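Local coordinates for lipocalin (PDB 3BRN), which binds serotonin in the pocket of its lipocalin beta barrel and is probably a biogenic amine-binding protein of a soft tick, at residues G36-A41 with Y60-N65; C40-V45 with G66-L71. All coordinates share one frame; numbering follows the deposited sequence.

Contact 1: residues G36-A41 with Y60-N65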
loop_
_atom_site.group_PDB
_atom_site.type_symbol
_atom_site.label_atom_id
_atom_site.label_comp_id
_atom_site.label_asym_id
_atom_site.label_seq_id
_atom_site.Cartn_x
_atom_site.Cartn_y
_atom_site.Cartn_z
ATOM N N GLY A 36 7.257 10.560 -9.778
ATOM C CA GLY A 36 8.637 10.103 -9.661
ATOM C C GLY A 36 8.859 8.860 -8.822
ATOM O O GLY A 36 9.997 8.543 -8.471
ATOM N N THR A 37 7.796 8.130 -8.504
ATOM C CA THR A 37 7.974 6.924 -7.697
ATOM C C THR A 37 8.473 5.728 -8.534
ATOM O O THR A 37 8.149 5.610 -9.717
ATOM C CB THR A 37 6.721 6.585 -6.834
ATOM O OG1 THR A 37 5.618 6.237 -7.677
ATOM C CG2 THR A 37 6.324 7.799 -6.011
ATOM N N PRO A 38 9.338 4.889 -7.945
ATOM C CA PRO A 38 9.910 3.761 -8.689
ATOM C C PRO A 38 8.823 2.836 -9.252
ATOM O O PRO A 38 7.825 2.582 -8.584
ATOM C CB PRO A 38 10.738 3.022 -7.630
ATOM C CG PRO A 38 10.926 3.999 -6.511
ATOM C CD PRO A 38 9.727 4.884 -6.526
ATOM N N GLU A 39 8.982 2.411 -10.504
ATOM C CA GLU A 39 8.064 1.462 -11.134
ATOM C C GLU A 39 7.993 0.185 -10.303
ATOM O O GLU A 39 8.990 -0.229 -9.713
ATOM C CB GLU A 39 8.562 1.116 -12.555
ATOM C CG GLU A 39 10.065 0.833 -12.614
ATOM C CD GLU A 39 10.561 0.226 -13.942
ATOM O OE1 GLU A 39 9.915 0.396 -15.008
ATOM O OE2 GLU A 39 11.653 -0.388 -13.914
ATOM N N CYS A 40 6.799 -0.400 -10.223
ATOM C CA CYS A 40 6.582 -1.700 -9.571
ATOM C C CYS A 40 6.928 -1.726 -8.088
ATOM O O CYS A 40 7.298 -2.779 -7.551
ATOM C CB CYS A 40 7.324 -2.826 -10.302
ATOM S SG CYS A 40 7.148 -2.826 -12.107
ATOM N N ALA A 41 6.759 -0.586 -7.420
ATOM C CA ALA A 41 7.019 -0.482 -5.985
ATOM C C ALA A 41 6.031 -1.373 -5.237
ATOM O O ALA A 41 4.870 -1.479 -5.630
ATOM C CB ALA A 41 6.894 0.980 -5.526
ATOM N N TYR A 60 10.207 -4.740 1.316
ATOM C CA TYR A 60 9.676 -3.835 0.312
ATOM C C TYR A 60 10.670 -3.745 -0.829
ATOM O O TYR A 60 11.813 -4.226 -0.723
ATOM C CB TYR A 60 9.419 -2.454 0.903
ATOM C CG TYR A 60 10.667 -1.659 1.181
ATOM C CD1 TYR A 60 11.350 -1.809 2.378
ATOM C CD2 TYR A 60 11.138 -0.714 0.264
ATOM C CE1 TYR A 60 12.501 -1.091 2.637
ATOM C CE2 TYR A 60 12.281 0.025 0.527
ATOM C CZ TYR A 60 12.961 -0.175 1.719
ATOM O OH TYR A 60 14.086 0.571 2.021
ATOM N N GLY A 61 10.200 -3.292 -1.977
ATOM C CA GLY A 61 11.061 -3.286 -3.138
ATOM C C GLY A 61 10.469 -2.611 -4.340
ATOM O O GLY A 61 9.531 -1.821 -4.244
ATOM N N LYS A 62 11.037 -2.940 -5.485
ATOM C CA LYS A 62 10.698 -2.283 -6.720
ATOM C C LYS A 62 11.469 -3.012 -7.815
ATOM O O LYS A 62 12.342 -3.840 -7.524
ATOM C CB LYS A 62 11.147 -0.827 -6.644
ATOM C CG LYS A 62 12.659 -0.663 -6.595
ATOM C CD LYS A 62 13.044 0.794 -6.739
ATOM C CE LYS A 62 14.374 1.086 -6.071
ATOM N NZ LYS A 62 14.623 2.555 -6.012
ATOM N N LEU A 63 11.105 -2.746 -9.064
ATOM C CA LEU A 63 11.759 -3.374 -10.203
ATOM C C LEU A 63 13.112 -2.737 -10.473
ATOM O O LEU A 63 13.254 -1.511 -10.468
ATOM C CB LEU A 63 10.881 -3.279 -11.448
ATOM C CG LEU A 63 11.465 -3.891 -12.722
ATOM C CD1 LEU A 63 11.759 -5.366 -12.482
ATOM C CD2 LEU A 63 10.500 -3.700 -13.879
ATOM N N GLN A 64 14.108 -3.581 -10.729
ATOM C CA GLN A 64 15.444 -3.091 -10.985
ATOM C C GLN A 64 16.092 -4.184 -11.816
ATOM O O GLN A 64 16.188 -5.331 -11.383
ATOM C CB GLN A 64 16.142 -2.712 -9.681
ATOM C CG GLN A 64 17.088 -1.519 -9.819
ATOM C CD GLN A 64 17.873 -1.242 -8.547
ATOM O OE1 GLN A 64 17.606 -0.269 -7.836
ATOM N NE2 GLN A 64 18.814 -2.125 -8.231
ATOM N N ASN A 65 16.483 -3.818 -13.035
ATOM C CA ASN A 65 17.221 -4.712 -13.906
ATOM C C ASN A 65 16.537 -6.045 -14.156
ATOM O O ASN A 65 17.181 -7.101 -14.169
ATOM C CB ASN A 65 18.608 -4.914 -13.295
ATOM C CG ASN A 65 19.418 -3.632 -13.264
ATOM O OD1 ASN A 65 19.522 -2.930 -14.274
ATOM N ND2 ASN A 65 19.977 -3.305 -12.100
#

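Contact 2: residues C40-V45 with G66-L71. With SRO (serotonin), chain C.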
loop_
_atom_site.group_PDB
_atom_site.type_symbol
_atom_site.label_atom_id
_atom_site.label_comp_id
_atom_site.label_asym_id
_atom_site.label_seq_id
_atom_site.Cartn_x
_atom_site.Cartn_y
_atom_site.Cartn_z
ATOM N N CYS A 40 6.799 -0.400 -10.223
ATOM C CA CYS A 40 6.582 -1.700 -9.571
ATOM C C CYS A 40 6.928 -1.726 -8.088
ATOM O O CYS A 40 7.298 -2.779 -7.551
ATOM C CB CYS A 40 7.324 -2.826 -10.302
ATOM S SG CYS A 40 7.148 -2.826 -12.107
ATOM N N ALA A 41 6.759 -0.586 -7.420
ATOM C CA ALA A 41 7.019 -0.482 -5.985
ATOM C C ALA A 41 6.031 -1.373 -5.237
ATOM O O ALA A 41 4.870 -1.479 -5.630
ATOM C CB ALA A 41 6.894 0.980 -5.526
ATOM N N TYR A 42 6.507 -2.100 -4.230
ATOM C CA TYR A 42 5.640 -3.030 -3.511
ATOM C C TYR A 42 6.125 -3.254 -2.081
ATOM O O TYR A 42 7.210 -2.833 -1.711
ATOM C CB TYR A 42 5.611 -4.394 -4.216
ATOM C CG TYR A 42 6.880 -5.203 -3.975
ATOM C CD1 TYR A 42 8.010 -5.014 -4.774
ATOM C CD2 TYR A 42 6.969 -6.107 -2.909
ATOM C CE1 TYR A 42 9.189 -5.702 -4.526
ATOM C CE2 TYR A 42 8.161 -6.808 -2.648
ATOM C CZ TYR A 42 9.275 -6.565 -3.447
ATOM O OH TYR A 42 10.465 -7.237 -3.229
ATOM N N VAL A 43 5.220 -3.750 -1.249
ATOM C CA VAL A 43 5.560 -4.213 0.083
ATOM C C VAL A 43 5.055 -5.640 0.158
ATOM O O VAL A 43 4.137 -6.004 -0.572
ATOM C CB VAL A 43 4.853 -3.383 1.198
ATOM C CG1 VAL A 43 5.390 -1.971 1.243
ATOM C CG2 VAL A 43 3.316 -3.403 1.034
ATOM N N LEU A 44 5.703 -6.461 0.987
ATOM C CA LEU A 44 5.183 -7.783 1.308
ATOM C C LEU A 44 4.539 -7.698 2.687
ATOM O O LEU A 44 5.049 -6.987 3.558
ATOM C CB LEU A 44 6.323 -8.815 1.353
ATOM C CG LEU A 44 6.976 -9.233 0.028
ATOM C CD1 LEU A 44 7.929 -10.420 0.257
ATOM C CD2 LEU A 44 5.918 -9.624 -0.981
ATOM N N VAL A 45 3.437 -8.419 2.896
ATOM C CA VAL A 45 2.853 -8.509 4.240
ATOM C C VAL A 45 3.879 -9.153 5.204
ATOM O O VAL A 45 4.711 -9.953 4.770
ATOM C CB VAL A 45 1.504 -9.284 4.243
ATOM C CG1 VAL A 45 0.607 -8.816 3.105
ATOM C CG2 VAL A 45 1.730 -10.799 4.199
ATOM N N GLY A 66 15.222 -5.987 -14.340
ATOM C CA GLY A 66 14.438 -7.172 -14.655
ATOM C C GLY A 66 14.024 -7.965 -13.430
ATOM O O GLY A 66 13.200 -8.878 -13.530
ATOM N N GLN A 67 14.531 -7.572 -12.265
ATOM C CA GLN A 67 14.212 -8.280 -11.025
ATOM C C GLN A 67 13.614 -7.418 -9.917
ATOM O O GLN A 67 13.925 -6.235 -9.792
ATOM C CB GLN A 67 15.438 -9.025 -10.508
ATOM C CG GLN A 67 15.952 -10.070 -11.476
ATOM C CD GLN A 67 17.012 -10.936 -10.856
ATOM O OE1 GLN A 67 17.806 -10.349 -9.967
ATOM N NE2 GLN A 67 17.070 -12.140 -11.110
ATOM N N MET A 68 12.756 -8.029 -9.105
ATOM C CA MET A 68 12.200 -7.365 -7.925
ATOM C C MET A 68 13.225 -7.434 -6.801
ATOM O O MET A 68 13.505 -8.520 -6.282
ATOM C CB MET A 68 10.925 -8.080 -7.463
ATOM C CG MET A 68 9.747 -7.998 -8.413
ATOM S SD MET A 68 9.301 -6.282 -8.740
ATOM C CE MET A 68 7.551 -6.272 -8.333
ATOM N N ILE A 69 13.800 -6.293 -6.429
ATOM C CA ILE A 69 14.750 -6.271 -5.319
ATOM C C ILE A 69 14.018 -6.208 -3.987
ATOM O O ILE A 69 12.938 -5.603 -3.884
ATOM C CB ILE A 69 15.728 -5.080 -5.397
ATOM C CG1 ILE A 69 14.968 -3.763 -5.246
ATOM C CG2 ILE A 69 16.580 -5.147 -6.676
ATOM C CD1 ILE A 69 15.843 -2.576 -4.891
ATOM N N GLN A 70 14.610 -6.826 -2.968
ATOM C CA GLN A 70 14.022 -6.847 -1.630
ATOM C C GLN A 70 14.877 -6.074 -0.645
ATOM O O GLN A 70 16.081 -6.288 -0.552
ATOM C CB GLN A 70 13.874 -8.280 -1.135
ATOM C CG GLN A 70 13.155 -9.195 -2.091
ATOM C CD GLN A 70 13.087 -10.610 -1.571
ATOM O OE1 GLN A 70 13.326 -10.770 -0.275
ATOM N NE2 GLN A 70 12.850 -11.555 -2.326
ATOM N N LEU A 71 14.246 -5.163 0.083
ATOM C CA LEU A 71 14.898 -4.412 1.142
ATOM C C LEU A 71 14.007 -4.572 2.374
ATOM O O LEU A 71 12.903 -5.104 2.263
ATOM C CB LEU A 71 15.006 -2.935 0.752
ATOM C CG LEU A 71 15.754 -2.679 -0.562
ATOM C CD1 LEU A 71 15.767 -1.207 -0.914
ATOM C CD2 LEU A 71 17.170 -3.200 -0.454
HETATM O OH SRO C . 4.092 -2.665 5.630
HETATM C CZ3 SRO C . 3.574 -1.580 4.966
HETATM C CH2 SRO C . 4.238 -0.364 5.109
HETATM C CZ2 SRO C . 3.835 0.749 4.367
HETATM C CE2 SRO C . 2.719 0.597 3.558
HETATM N NE1 SRO C . 2.007 1.431 2.759
HETATM C CD1 SRO C . 1.003 0.739 2.171
HETATM C CG SRO C . 1.042 -0.578 2.628
HETATM C CD2 SRO C . 2.114 -0.648 3.515
HETATM C CE3 SRO C . 2.533 -1.685 4.195
HETATM C CB SRO C . 0.076 -1.677 2.257
HETATM C CA SRO C . -0.761 -2.091 3.484
HETATM N NZ SRO C . -1.562 -3.266 3.127
#

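Contact 1: residues G36-A41 with Y60-N65
A type II beta turn, Pro38 to Ala41, leads into strand 42-44 of the lipocalin barrel, and its residues Pro38 to Ala41 lie against Gly61 to Leu63 near the end of strand 55-64. Pairing here is loose. The amide of Leu63 gives one weak hydrogen bond to Glu39 O, nearly straight at 167° but 3.4 Å from N to O. Two CA-H...O contacts continue it. Lys62 CA points at Cys40 O, 3.5 Å away. Ala41 CA approaches Gly61 O at 3.3 Å. Side chains then flank this backbone seam. The Lys62 chain passes obliquely by the CB-CG side of Pro38, its CD pressed to Pro38 CB at 3.3 Å, closer than carbons usually come. With CG anti to its backbone N (chi1 179°), Leu63 turns its branch to the turn, and CD2 lies 3.5 Å from Glu39 OE2; the other carboxylate oxygen, OE1, is hydrogen-bonded to Tyr152. Beside it, Leu63 CB rests on Cys40, 3.8 Å from CB and equally far from SG. That sulfur is joined to Cys153, so the turn is tied to the C-terminal segment, whose Tyr152 and Pro154 also touch Leu63. Farther along, Gly61 pairs through its backbone with Tyr42 of strand 42-44, while Lys62 pairs with Ile69 of strand 67-78.

Contact 2: residues C40-V45 with G66-L71
Cys40 opens the contact through its carbonyl oxygen and CB, both of which meet the terminal methyl of Met68; CE lies 3.6 Å from Cys40 O. Two residues on, Tyr42 reaches past the intervening strand 55-64. With chi1 at 76°, its ring swings out toward residues 67-71 of the strand beyond, whose axis comes within 9.0 Å of that of strand 42-44, at 56° to it. The Met68 chain folds back on itself, bringing CE to 3.8 Å from Tyr42 CD1, while SD makes an oblique Met-aromatic contact, 5.2 Å from the ring centroid. At the far end of the ring, the Tyr42 hydroxyl donates a hydrogen bond to Ile69 O, 3.0 Å away, coming from above the carbonyl plane, and Gln70 CG packs against OH at 3.5 Å. Val43 belongs to the serotonin pocket instead: its CG2 is 3.7 Å from ligand atom CE3. Pro157, at the C-terminus, touches Tyr42, Met68 and Gln70. The chemistry is thus mostly apolar, with one polar link: the bond to Ile69 O satisfies the hydroxyl of a buried tyrosine and helps to hold the ring's outer end, while the Met68 methyl and sulfur lie obliquely by the ring.

Together the two contacts illustrate how successive antiparallel strands of a barrel are joined at two ranges. Contact 1 brings the approach to strand 42-44 against its sheet neighbour 55-64, so backbone atoms do much of the work; contact 2 skips that neighbour and relies on side chains to reach strand 67-78. Cys40, the disulfide cysteine, and Ala41 belong to both, and strand 55-64 lies between, with Gly61 N probably bonded to Tyr42 O and Tyr60 O to Leu71 N. Both contacts are partly buried and neither is barrel core, their centres being about 7 Å apart. The loop side of contact 1 meets the C-terminal segment; contact 2 borders the serotonin pocket through Val43, which does not touch 66-71.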